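Local coordinates for protein EreC (Klebsiella pneumoniae, PDB 6XCQ) that probably hydrolyses the lactone ring ester of erythromycin and related macrolide antibiotics, an esterase activity that gives resistance to these drugs, at residues C393-D398 and D422-V427; S273-T278 and G319-V324; Y132-I137 and G431-V436; L161-D166 and H190-I195; F92-L97 and P297-I302. The protein carries 1 engineered substitution. All coordinates share one frame; numbering follows the deposited sequence. Where two conformers were deposited one is given.

Overall arrangement
Contacts 1 and 5 lie in the same eight-stranded mixed sheet, their centres about 22 Å apart. Contact 1 pairs strands 392-396 and 423-427 near one edge. Contact 5 pairs the parallel strands 94-97 and 301-304 toward the other. Contact 3 joins helix 126-146 to the chain beyond the last strand and touches contact 5, with Tyr-132 packing on Leu-97. Contact 4, nested in the loop closed by contact 5, joins the start of helix 164-177 to the turn after helix 182-191, about 41 Å between centres from contact 1. Contact 2 is a surface contact whose segments alternate with those of contact 5. Contacts 3 and 5 join parts 294 and 200 residues apart; contacts 1 and 4 close short loops.

Contact 1 of 5, residues C393-D398 and D422-V427; sequences CLTLTD and DAIVCV
The CG2 methyl of Thr-395 lies against CB of Ile-424, 3.6 Å away, and the two side chains run side by side and point the same way. The hydroxyl of Thr-395 stands trans to the backbone N (chi1 -170°), which leaves CG2 between that N and the carbonyl carbon, facing Ile-424. The side chains of Thr-397 and Ile-424 cross at about a right angle, with CG2 of Thr-397 3.6 Å from CG1 of Ile-424. On the other face CD2 of Leu-396 is 4.3 Å from CB of Ala-423. Leu-394 adds a contact with Val-425 there, but in a side chain with two conformers. The two strands are antiparallel neighbours in the large mixed sheet, 392-396 next to 423-427. Cys-393 with Cys-426 and Thr-395 with Ile-424 are hydrogen-bonded pairs. Leu-394 with Val-425 and Leu-396 with Ala-423 are non-hydrogen-bonded pairs. The shortest of the backbone bonds runs from Ile-424 N to Thr-395 O, 2.7 Å. Beyond the last pair the ladder frays. Thr-397 N reaches Asp-422 O only weakly, at 3.5 Å. A water bridges them, accepting from Thr-397 N and donating to Asp-422 O at 2.6 Å. The hydroxyl of Thr-397 is bonded to Phe-421 O. OD2 of Asp-422 forms a salt bridge with Lys-312 and accepts from Ala-340 N. Cys-393 forms a disulfide with Cys-387 of helix 379-387, and that helix packs over the face that carries Cys-393, Thr-395 and Cys-426.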
# COMPACT_ATOMS: atom_id res chain seq x y z
N CYS A 393 14.70 -17.91 0.61
CA CYS A 393 14.09 -18.84 1.54
C CYS A 393 12.64 -18.45 1.79
O CYS A 393 12.30 -17.27 1.85
CB CYS A 393 14.88 -18.86 2.85
SG CYS A 393 14.23 -20.01 4.09
N LEU A 394 11.79 -19.46 1.97
CA LEU A 394 10.38 -19.27 2.30
C LEU A 394 10.04 -20.11 3.52
O LEU A 394 10.31 -21.32 3.52
CB LEU A 394 9.51 -19.67 1.11
CG LEU A 394 7.99 -19.59 1.16
CD1 LEU A 394 7.55 -18.19 1.53
CD2 LEU A 394 7.47 -19.96 -0.21
N THR A 395 9.47 -19.49 4.55
CA THR A 395 9.20 -20.15 5.82
C THR A 395 7.83 -19.76 6.34
O THR A 395 7.40 -18.61 6.20
CB THR A 395 10.28 -19.83 6.88
OG1 THR A 395 10.10 -20.68 8.02
CG2 THR A 395 10.21 -18.39 7.35
N LEU A 396 7.12 -20.73 6.92
CA LEU A 396 5.94 -20.42 7.70
C LEU A 396 6.37 -19.92 9.08
O LEU A 396 7.52 -20.07 9.48
CB LEU A 396 5.04 -21.65 7.84
CG LEU A 396 4.75 -22.38 6.54
CD1 LEU A 396 3.98 -23.66 6.83
CD2 LEU A 396 3.98 -21.51 5.54
N THR A 397 5.44 -19.29 9.79
CA THR A 397 5.76 -18.72 11.09
C THR A 397 5.16 -19.49 12.25
O THR A 397 5.43 -19.14 13.40
CB THR A 397 5.29 -17.27 11.16
OG1 THR A 397 3.88 -17.22 10.90
CG2 THR A 397 6.03 -16.42 10.15
N ASP A 398 4.30 -20.47 11.98
CA ASP A 398 3.61 -21.21 13.03
C ASP A 398 4.44 -22.42 13.41
O ASP A 398 4.11 -23.58 13.13
CB ASP A 398 2.20 -21.59 12.59
CG ASP A 398 1.40 -22.26 13.70
OD1 ASP A 398 1.84 -22.21 14.87
OD2 ASP A 398 0.33 -22.83 13.40
N ASP A 422 1.83 -14.73 8.30
CA ASP A 422 1.59 -16.14 8.02
C ASP A 422 2.81 -16.83 7.43
O ASP A 422 3.01 -18.02 7.68
CB ASP A 422 0.40 -16.30 7.07
CG ASP A 422 -0.92 -15.85 7.70
OD1 ASP A 422 -1.54 -16.65 8.44
OD2 ASP A 422 -1.31 -14.69 7.47
N ALA A 423 3.63 -16.12 6.65
CA ALA A 423 4.85 -16.68 6.08
C ALA A 423 5.87 -15.56 5.93
O ALA A 423 5.54 -14.38 6.04
CB ALA A 423 4.59 -17.35 4.73
N ILE A 424 7.13 -15.95 5.69
CA ILE A 424 8.23 -15.01 5.48
C ILE A 424 8.99 -15.41 4.22
O ILE A 424 9.32 -16.59 4.03
CB ILE A 424 9.22 -14.95 6.66
CG1 ILE A 424 8.51 -14.96 8.02
CG2 ILE A 424 10.09 -13.71 6.52
CD1 ILE A 424 7.86 -13.62 8.41
N VAL A 425 9.30 -14.41 3.40
CA VAL A 425 10.14 -14.54 2.22
C VAL A 425 11.42 -13.77 2.50
O VAL A 425 11.37 -12.59 2.87
CB VAL A 425 9.41 -13.99 0.98
CG1 VAL A 425 10.31 -13.91 -0.23
CG2 VAL A 425 8.18 -14.83 0.68
N CYS A 426 12.57 -14.41 2.30
CA CYS A 426 13.84 -13.76 2.61
C CYS A 426 14.79 -13.92 1.43
O CYS A 426 15.07 -15.04 1.01
CB CYS A 426 14.43 -14.34 3.90
SG CYS A 426 15.97 -13.52 4.40
N VAL A 427 15.26 -12.79 0.89
CA VAL A 427 16.13 -12.78 -0.29
C VAL A 427 17.56 -12.50 0.16
O VAL A 427 17.78 -12.07 1.31
CB VAL A 427 15.64 -11.76 -1.33
CG1 VAL A 427 14.19 -12.09 -1.76
CG2 VAL A 427 15.74 -10.33 -0.77
O HOH W 1 2.23 -19.77 9.51

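Contact 2 of 5, residues S273-T278 and G319-V324; sequences SLEGDT and GELTAV
Glu-320 reaches across to the 273-278 loop and receives Gly-276 N on its OE1, at 2.9 Å. The bond is nearly straight, 174° at the hydrogen. The N-H arrives on the syn side of OE1 but 31° out of the carboxylate plane. The other oxygen, OE2, lies beside Thr-278. Its exact place is doubtful, because it is modelled too close to the Thr-278 hydroxyl. The side chain of Glu-320 leaves trans to the backbone N (chi1 175°) and folds at chi2, which brings the carboxylate to the loop. A second contact is between backbones: Gly-276 CA makes a CH...O contact with Thr-322 O at 3.2 Å. Farther out, the extended chain of Glu-275 crosses Leu-321 at about a right angle, and its OE2 sits 3.2 Å from Leu-321 CB. A water donates to Glu-275 OE2 at 2.6 Å and weakly to Thr-322 OG1. What positions Gly-276 is a type II beta turn from Leu-274 to Asp-277, closed by Asp-277 N to Leu-274 O at 3.1 Å. On the other segment, Thr-322 N gives a weak bond back to Glu-320 OE1. The contact lies at the surface. The loop links helix 244-267 to helix 279-295, whose Ser-279 hydroxyl bonds to Gly-276 O and Val-324 N, while strand 320-323 pairs with strand 315-317 in a small two-stranded antiparallel sheet.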
# COMPACT_ATOMS: atom_id res chain seq x y z
N SER A 273 3.10 14.77 18.03
CA SER A 273 2.46 13.56 17.52
C SER A 273 1.97 12.68 18.67
O SER A 273 2.75 12.29 19.54
CB SER A 273 3.42 12.78 16.63
N LEU A 274 0.67 12.38 18.66
CA LEU A 274 0.06 11.54 19.69
C LEU A 274 0.26 10.07 19.36
O LEU A 274 0.13 9.65 18.21
CB LEU A 274 -1.42 11.85 19.79
CG LEU A 274 -2.19 11.65 21.09
CD1 LEU A 274 -1.54 12.41 22.24
CD2 LEU A 274 -3.60 12.15 20.88
N GLU A 275 0.58 9.27 20.38
CA GLU A 275 0.79 7.84 20.18
C GLU A 275 -0.46 7.20 19.58
O GLU A 275 -1.58 7.45 20.03
CB GLU A 275 1.13 7.16 21.50
CG GLU A 275 1.17 5.65 21.38
CD GLU A 275 1.45 4.97 22.70
OE1 GLU A 275 0.69 5.20 23.66
OE2 GLU A 275 2.45 4.23 22.78
N GLY A 276 -0.25 6.37 18.57
CA GLY A 276 -1.33 5.70 17.88
C GLY A 276 -1.95 6.47 16.72
O GLY A 276 -2.68 5.86 15.92
N ASP A 277 -1.67 7.77 16.58
CA ASP A 277 -2.33 8.55 15.53
C ASP A 277 -2.00 8.03 14.13
O ASP A 277 -2.84 8.12 13.23
CB ASP A 277 -1.98 10.03 15.65
CG ASP A 277 -3.06 10.84 16.39
OD1 ASP A 277 -4.07 10.25 16.85
OD2 ASP A 277 -2.89 12.07 16.50
N THR A 278 -0.81 7.45 13.94
CA THR A 278 -0.47 6.96 12.60
C THR A 278 -1.25 5.70 12.20
O THR A 278 -1.01 5.18 11.11
CB THR A 278 1.04 6.70 12.49
OG1 THR A 278 1.42 5.68 13.42
CG2 THR A 278 1.82 7.97 12.79
N GLY A 319 9.23 6.99 14.73
CA GLY A 319 8.57 7.92 15.62
C GLY A 319 7.23 7.51 16.17
O GLY A 319 6.54 8.34 16.77
N GLU A 320 6.84 6.24 16.01
CA GLU A 320 5.54 5.76 16.46
C GLU A 320 5.74 4.66 17.50
O GLU A 320 6.21 3.57 17.16
CB GLU A 320 4.70 5.25 15.29
CG GLU A 320 3.39 4.61 15.73
CD GLU A 320 2.41 5.63 16.30
OE1 GLU A 320 2.39 5.79 17.55
OE2 GLU A 320 1.66 6.26 15.51
N LEU A 321 5.36 4.94 18.74
CA LEU A 321 5.50 3.94 19.80
C LEU A 321 4.61 2.73 19.55
O LEU A 321 4.99 1.61 19.90
CB LEU A 321 5.17 4.55 21.16
CG LEU A 321 6.24 5.43 21.80
CD1 LEU A 321 5.84 5.72 23.22
CD2 LEU A 321 7.59 4.74 21.74
N THR A 322 3.44 2.93 18.96
CA THR A 322 2.55 1.82 18.66
C THR A 322 1.52 2.33 17.67
O THR A 322 0.86 3.34 17.93
CB THR A 322 1.86 1.28 19.93
OG1 THR A 322 2.83 0.72 20.82
CG2 THR A 322 0.83 0.22 19.58
N ALA A 323 1.40 1.67 16.52
CA ALA A 323 0.29 1.93 15.61
C ALA A 323 -0.36 0.61 15.24
O ALA A 323 0.26 -0.46 15.27
CB ALA A 323 0.72 2.66 14.34
N VAL A 324 -1.64 0.69 14.93
CA VAL A 324 -2.41 -0.45 14.47
C VAL A 324 -2.27 -0.51 12.95
O VAL A 324 -2.62 0.47 12.28
CB VAL A 324 -3.88 -0.32 14.88
CG1 VAL A 324 -4.70 -1.45 14.29
CG2 VAL A 324 -4.00 -0.30 16.40
O HOH W 2 1.94 8.66 16.58
O HOH W 3 3.33 2.09 23.89

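Contact 3 of 5, residues Y132-I137 and G431-V436; sequences YGSVLI and GKDGLV
Asp-433 meets Ser-134 first along the 431-436 segment. Its OD2 takes the hydroxyl hydrogen of Ser-134 OG at 2.6 Å, using the lone pair on the side of the other oxygen. A water adds a second link, donating to Asp-433 OD2 at 3.0 Å and accepting from Ser-134 N at 3.1 Å. The other oxygen faces its own chain. OD1 accepts from Leu-435 N at 3.0 Å, nearly straight at 174°, which makes an Asx turn. Asp-433 to Val-436 form a type I beta turn, closed by Val-436 N to Asp-433 O. Leu-435 has CG between its backbone N and carbonyl carbon (chi1 63°), which carries CD2 to the helix. There CD2 is 3.9 Å from Gly-133 C and meets Ile-137 CD1 tip to tip at 4.0 Å. Gly-431 and Asp-433 make backbone bonds to Ala-73, the first residue of helix 73-90, and to Phe-71 just before it. Asp-433 also touches Ser-76 of that helix, and Leu-435 touches Phe-129 of helix 126-146. Both carboxylate oxygens of Asp-433 are held, one by the helix and one by the turn. This fixes the rotation of the group and probably steadies its negative charge.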
# COMPACT_ATOMS: atom_id res chain seq x y z
N TYR A 132 6.40 1.38 -7.40
CA TYR A 132 5.83 0.23 -8.10
C TYR A 132 6.23 0.11 -9.57
O TYR A 132 5.81 -0.85 -10.22
CB TYR A 132 4.30 0.29 -8.02
CG TYR A 132 3.72 0.16 -6.63
CD1 TYR A 132 3.79 -1.04 -5.93
CD2 TYR A 132 3.06 1.24 -6.02
CE1 TYR A 132 3.24 -1.17 -4.63
CE2 TYR A 132 2.51 1.11 -4.73
CZ TYR A 132 2.59 -0.10 -4.05
OH TYR A 132 2.04 -0.21 -2.80
N GLY A 133 7.05 1.02 -10.09
CA GLY A 133 7.30 1.04 -11.53
C GLY A 133 7.81 -0.27 -12.06
O GLY A 133 7.38 -0.75 -13.12
N SER A 134 8.73 -0.90 -11.33
CA SER A 134 9.36 -2.12 -11.82
C SER A 134 8.33 -3.24 -11.95
O SER A 134 8.26 -3.93 -12.97
CB SER A 134 10.48 -2.51 -10.85
OG SER A 134 11.61 -1.67 -11.08
N VAL A 135 7.51 -3.44 -10.90
CA VAL A 135 6.48 -4.47 -10.94
C VAL A 135 5.42 -4.13 -11.99
O VAL A 135 4.93 -5.02 -12.70
CB VAL A 135 5.85 -4.66 -9.55
CG1 VAL A 135 4.62 -5.55 -9.63
CG2 VAL A 135 6.85 -5.26 -8.58
N LEU A 136 5.07 -2.85 -12.11
CA LEU A 136 4.00 -2.47 -13.04
C LEU A 136 4.41 -2.73 -14.49
O LEU A 136 3.61 -3.25 -15.28
CB LEU A 136 3.65 -1.00 -12.85
CG LEU A 136 2.80 -0.69 -11.63
CD1 LEU A 136 2.81 0.82 -11.35
CD2 LEU A 136 1.40 -1.18 -11.87
N ILE A 137 5.65 -2.39 -14.84
CA ILE A 137 6.15 -2.67 -16.19
C ILE A 137 6.15 -4.17 -16.45
O ILE A 137 5.77 -4.62 -17.54
CB ILE A 137 7.56 -2.07 -16.38
CG1 ILE A 137 7.53 -0.55 -16.27
CG2 ILE A 137 8.14 -2.48 -17.73
CD1 ILE A 137 8.93 0.04 -15.99
N GLY A 431 19.23 -4.43 -2.88
CA GLY A 431 19.82 -3.31 -3.58
C GLY A 431 18.77 -2.32 -4.08
O GLY A 431 17.63 -2.70 -4.38
N LYS A 432 19.16 -1.05 -4.18
CA LYS A 432 18.22 -0.04 -4.64
C LYS A 432 17.79 -0.33 -6.07
O LYS A 432 18.62 -0.57 -6.95
CB LYS A 432 18.82 1.38 -4.56
CG LYS A 432 17.86 2.43 -5.15
CD LYS A 432 18.18 3.87 -4.77
CE LYS A 432 19.52 4.31 -5.31
NZ LYS A 432 19.66 3.99 -6.75
N ASP A 433 16.48 -0.33 -6.29
CA ASP A 433 15.91 -0.46 -7.62
C ASP A 433 16.49 0.61 -8.55
O ASP A 433 16.46 1.80 -8.24
CB ASP A 433 14.39 -0.31 -7.51
CG ASP A 433 13.66 -0.63 -8.79
OD1 ASP A 433 14.20 -0.39 -9.89
OD2 ASP A 433 12.51 -1.09 -8.68
N GLY A 434 16.96 0.17 -9.72
CA GLY A 434 17.64 1.04 -10.67
C GLY A 434 16.77 2.10 -11.33
O GLY A 434 17.32 3.06 -11.89
N LEU A 435 15.45 1.98 -11.29
CA LEU A 435 14.65 3.06 -11.85
C LEU A 435 14.31 4.14 -10.83
O LEU A 435 13.70 5.15 -11.20
CB LEU A 435 13.35 2.55 -12.50
CG LEU A 435 12.15 1.83 -11.87
CD1 LEU A 435 11.40 2.73 -10.91
CD2 LEU A 435 11.19 1.38 -12.98
N VAL A 436 14.66 3.97 -9.56
CA VAL A 436 14.30 4.93 -8.52
C VAL A 436 15.22 6.14 -8.62
O VAL A 436 16.45 6.01 -8.58
CB VAL A 436 14.37 4.28 -7.14
CG1 VAL A 436 14.16 5.34 -6.06
CG2 VAL A 436 13.31 3.20 -7.05
O HOH W 4 9.88 0.36 -8.79

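Contact 4 of 5, residues L161-D166 and H190-I195; sequences LNPRDD and HLLASI
Pro-163 and Ile-195 pack closely, with Pro-163 CD 3.8 Å from Ile-195 CG2. The two side chains cross at about a right angle. The CG2 branch of Ile-195 also touches Leu-161 O at 3.5 Å. That carbonyl oxygen is buried here and finds no hydrogen-bonding partner in the model. Next to this, Pro-163 CG rests on Leu-192 CB at 4.2 Å. The polar edge of the packed part brings two acceptors together: Asn-162 OD1 is 2.7 Å from Ile-195 O, close without a bond between them. OD1 is held instead by its own chain. It accepts from Arg-164 N at 2.9 Å, with the donor well above the carbonyl plane, 48° out of it. The Asn-162 side chain extends trans to the main-chain N (chi1 177°), which places the amide near both Arg-164 N and Ile-195 O. The packing goes on into helices 244-267 and 200-208, with Leu-192 on Leu-259 and Trp-207 and Leu-161 on Thr-261. By contrast, Arg-164 is exposed and makes no contact with 190-195. Its NH1 forms a salt bridge with Asp-165 OD1 at 2.9 Å, though its hydrogen bond is weak in angle. Asp-165 also bridges to Arg-106. The whole is a meeting of helix ends. Asn-162 caps the start of helix 164-177, and Leu-192 to Ile-195 form a type I beta turn just after helix 182-191.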
# COMPACT_ATOMS: atom_id res chain seq x y z
N LEU A 161 -1.07 12.76 -0.90
CA LEU A 161 -1.98 13.49 0.00
C LEU A 161 -2.47 14.80 -0.64
O LEU A 161 -2.80 15.76 0.04
CB LEU A 161 -1.35 13.76 1.38
CG LEU A 161 -0.87 12.51 2.14
CD1 LEU A 161 -0.33 12.84 3.55
CD2 LEU A 161 -1.99 11.47 2.23
N ASN A 162 -2.56 14.82 -1.97
CA ASN A 162 -3.13 15.97 -2.65
C ASN A 162 -4.59 15.66 -2.97
O ASN A 162 -4.84 14.75 -3.78
CB ASN A 162 -2.35 16.27 -3.93
CG ASN A 162 -2.95 17.42 -4.74
OD1 ASN A 162 -4.02 17.96 -4.41
ND2 ASN A 162 -2.26 17.79 -5.80
N PRO A 163 -5.56 16.35 -2.38
CA PRO A 163 -6.98 16.02 -2.60
C PRO A 163 -7.56 16.53 -3.91
O PRO A 163 -8.77 16.36 -4.13
CB PRO A 163 -7.67 16.70 -1.42
CG PRO A 163 -6.83 17.91 -1.16
CD PRO A 163 -5.39 17.46 -1.42
N ARG A 164 -6.75 17.14 -4.78
CA ARG A 164 -7.29 17.77 -5.98
C ARG A 164 -8.09 16.80 -6.84
O ARG A 164 -9.23 17.09 -7.21
CB ARG A 164 -6.17 18.39 -6.81
CG ARG A 164 -6.69 19.21 -7.99
CD ARG A 164 -5.66 19.37 -9.09
NE ARG A 164 -5.30 18.11 -9.73
CZ ARG A 164 -4.09 17.55 -9.66
NH1 ARG A 164 -3.85 16.40 -10.27
NH2 ARG A 164 -3.13 18.15 -8.97
N ASP A 165 -7.50 15.65 -7.20
CA ASP A 165 -8.19 14.68 -8.04
C ASP A 165 -9.52 14.26 -7.41
O ASP A 165 -10.54 14.17 -8.09
CB ASP A 165 -7.34 13.42 -8.28
CG ASP A 165 -6.17 13.62 -9.24
OD1 ASP A 165 -6.09 14.64 -9.96
OD2 ASP A 165 -5.31 12.72 -9.26
N ASP A 166 -9.50 13.98 -6.11
CA ASP A 166 -10.72 13.50 -5.47
C ASP A 166 -11.81 14.56 -5.52
O ASP A 166 -12.96 14.27 -5.85
CB ASP A 166 -10.45 13.10 -4.02
CG ASP A 166 -9.70 11.77 -3.91
OD1 ASP A 166 -10.10 10.79 -4.57
OD2 ASP A 166 -8.71 11.72 -3.15
N HIS A 190 -11.34 25.30 -3.70
CA HIS A 190 -10.52 26.50 -3.57
C HIS A 190 -9.79 26.52 -2.24
O HIS A 190 -8.59 26.83 -2.18
CB HIS A 190 -11.39 27.75 -3.72
CG HIS A 190 -11.80 28.02 -5.13
ND1 HIS A 190 -13.09 27.83 -5.58
CD2 HIS A 190 -11.09 28.45 -6.20
CE1 HIS A 190 -13.16 28.14 -6.86
NE2 HIS A 190 -11.96 28.51 -7.26
N LEU A 191 -10.49 26.17 -1.15
CA LEU A 191 -9.87 26.18 0.17
C LEU A 191 -8.63 25.31 0.22
O LEU A 191 -7.70 25.59 0.98
CB LEU A 191 -10.87 25.72 1.22
CG LEU A 191 -11.47 26.77 2.14
CD1 LEU A 191 -12.67 26.19 2.85
CD2 LEU A 191 -10.42 27.21 3.14
N LEU A 192 -8.57 24.25 -0.60
CA LEU A 192 -7.50 23.27 -0.52
C LEU A 192 -6.59 23.28 -1.74
O LEU A 192 -5.85 22.31 -1.97
CB LEU A 192 -8.08 21.87 -0.32
CG LEU A 192 -8.97 21.68 0.90
CD1 LEU A 192 -9.82 20.44 0.68
CD2 LEU A 192 -8.12 21.53 2.13
N ALA A 193 -6.62 24.35 -2.54
CA ALA A 193 -5.87 24.35 -3.79
C ALA A 193 -4.37 24.37 -3.55
O ALA A 193 -3.60 23.85 -4.37
CB ALA A 193 -6.29 25.54 -4.65
N SER A 194 -3.92 24.94 -2.43
CA SER A 194 -2.50 25.01 -2.13
C SER A 194 -1.90 23.67 -1.71
O SER A 194 -0.68 23.59 -1.54
CB SER A 194 -2.24 26.03 -1.02
OG SER A 194 -2.55 25.48 0.24
N ILE A 195 -2.72 22.64 -1.51
CA ILE A 195 -2.21 21.31 -1.17
C ILE A 195 -1.90 20.62 -2.50
O ILE A 195 -2.75 19.95 -3.08
CB ILE A 195 -3.20 20.51 -0.32
CG1 ILE A 195 -3.81 21.39 0.78
CG2 ILE A 195 -2.52 19.29 0.28
CD1 ILE A 195 -2.81 21.97 1.72

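Contact 5 of 5, residues F92-L97 and P297-I302; sequences FNAIGL and PDVKII
Lys-300 starts its path over the ring of Phe-92. Its CB sits over one face, 3.8 Å from the ring centroid and 18° off the normal, a CH-pi contact. With CG anti to the carbonyl carbon (chi1 -63°) and a bend at chi3, the chain runs across the same face, from the CD2/CE2 edge to the CD1/CE1 edge. CE then lies 3.7 Å from Phe-92 CE1. The tip, NZ, bonds to His-90 O, just before the 92-97 segment. The two side chains cross at about a right angle, and Ile-301 O lies at the edge of the ring. Ile-302 CG1 closes in obliquely on CD2 of Phe-92. These residues flank the parallel pairing of strands 94-97 and 301-304, neighbours in the central mixed sheet. Ala-94 pairs with Ile-301, and Ile-95 with Ile-302. The rungs are Ile-302 N to Ala-94 O and Gly-96 N to Ile-302 O, each 2.8 Å. Before the strands settle, Asn-93 uses both ends of its amide. OD1 accepts from Lys-300 N at 2.9 Å, and ND2 gives to Asp-298 O at 3.0 Å, close to the amide plane. Lys-300 O is gripped twice, by Asn-93 N and Ala-94 N. On one face Ala-94 CB packs on Val-299 and Ile-301. On the face of Ile-95 and Ile-302, these two pack on Ile-83 and Leu-86 of helix 73-90. Phe-92 also touches Leu-86.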
# COMPACT_ATOMS: atom_id res chain seq x y z
N PHE A 92 -6.00 -15.75 -8.22
CA PHE A 92 -6.14 -14.36 -7.79
C PHE A 92 -6.32 -13.47 -9.01
O PHE A 92 -5.75 -13.73 -10.07
CB PHE A 92 -4.95 -13.94 -6.93
CG PHE A 92 -5.12 -14.31 -5.50
CD1 PHE A 92 -5.07 -15.64 -5.12
CD2 PHE A 92 -5.43 -13.36 -4.56
CE1 PHE A 92 -5.27 -16.01 -3.80
CE2 PHE A 92 -5.64 -13.71 -3.24
CZ PHE A 92 -5.55 -15.04 -2.86
N ASN A 93 -7.15 -12.44 -8.86
CA ASN A 93 -7.63 -11.67 -10.01
C ASN A 93 -7.59 -10.16 -9.80
O ASN A 93 -8.06 -9.42 -10.66
CB ASN A 93 -9.06 -12.10 -10.36
CG ASN A 93 -9.97 -12.08 -9.16
OD1 ASN A 93 -9.87 -11.20 -8.31
ND2 ASN A 93 -10.87 -13.06 -9.08
N ALA A 94 -7.05 -9.69 -8.68
CA ALA A 94 -6.91 -8.26 -8.45
C ALA A 94 -5.61 -8.00 -7.69
O ALA A 94 -5.12 -8.87 -6.96
CB ALA A 94 -8.12 -7.70 -7.69
N ILE A 95 -5.07 -6.80 -7.87
CA ILE A 95 -3.88 -6.33 -7.16
C ILE A 95 -4.19 -4.97 -6.56
O ILE A 95 -4.65 -4.07 -7.27
CB ILE A 95 -2.66 -6.23 -8.09
CG1 ILE A 95 -2.28 -7.63 -8.62
CG2 ILE A 95 -1.48 -5.60 -7.36
CD1 ILE A 95 -0.98 -7.65 -9.36
N GLY A 96 -3.92 -4.80 -5.28
CA GLY A 96 -4.12 -3.53 -4.60
C GLY A 96 -2.78 -2.87 -4.33
O GLY A 96 -1.82 -3.54 -3.94
N LEU A 97 -2.72 -1.56 -4.52
CA LEU A 97 -1.50 -0.78 -4.35
C LEU A 97 -1.71 0.36 -3.37
O LEU A 97 -2.83 0.87 -3.22
CB LEU A 97 -1.03 -0.20 -5.70
CG LEU A 97 -1.03 -1.13 -6.91
CD1 LEU A 97 -0.87 -0.33 -8.18
CD2 LEU A 97 0.11 -2.14 -6.78
N PRO A 297 -17.93 -10.50 -4.47
CA PRO A 297 -17.58 -11.75 -3.77
C PRO A 297 -16.64 -12.65 -4.54
O PRO A 297 -16.07 -13.57 -3.94
CB PRO A 297 -18.95 -12.44 -3.58
CG PRO A 297 -19.97 -11.35 -3.82
CD PRO A 297 -19.35 -10.45 -4.83
N ASP A 298 -16.45 -12.44 -5.84
CA ASP A 298 -15.51 -13.25 -6.59
C ASP A 298 -14.08 -12.70 -6.57
O ASP A 298 -13.19 -13.33 -7.15
CB ASP A 298 -15.96 -13.38 -8.05
CG ASP A 298 -16.89 -14.55 -8.26
OD1 ASP A 298 -17.53 -14.99 -7.27
OD2 ASP A 298 -16.96 -15.05 -9.41
N VAL A 299 -13.84 -11.56 -5.92
CA VAL A 299 -12.50 -10.96 -5.97
C VAL A 299 -11.56 -11.74 -5.07
O VAL A 299 -11.91 -12.13 -3.95
CB VAL A 299 -12.54 -9.48 -5.59
CG1 VAL A 299 -11.14 -8.99 -5.31
CG2 VAL A 299 -13.11 -8.66 -6.71
N LYS A 300 -10.34 -11.97 -5.55
CA LYS A 300 -9.25 -12.46 -4.72
C LYS A 300 -8.07 -11.53 -4.98
O LYS A 300 -7.52 -11.51 -6.08
CB LYS A 300 -8.93 -13.92 -5.05
CG LYS A 300 -10.10 -14.86 -4.74
CD LYS A 300 -9.85 -16.27 -5.27
CE LYS A 300 -8.73 -16.93 -4.54
NZ LYS A 300 -8.65 -18.40 -4.80
N ILE A 301 -7.72 -10.72 -3.99
CA ILE A 301 -6.85 -9.57 -4.20
C ILE A 301 -5.48 -9.83 -3.56
O ILE A 301 -5.37 -10.40 -2.48
CB ILE A 301 -7.50 -8.28 -3.66
CG1 ILE A 301 -6.65 -7.06 -4.03
CG2 ILE A 301 -7.78 -8.37 -2.17
CD1 ILE A 301 -7.41 -5.75 -3.95
N ILE A 302 -4.43 -9.41 -4.27
CA ILE A 302 -3.05 -9.44 -3.79
C ILE A 302 -2.71 -8.01 -3.37
O ILE A 302 -2.78 -7.10 -4.20
CB ILE A 302 -2.09 -9.93 -4.88
CG1 ILE A 302 -2.57 -11.26 -5.49
CG2 ILE A 302 -0.66 -10.03 -4.36
CD1 ILE A 302 -1.78 -11.62 -6.79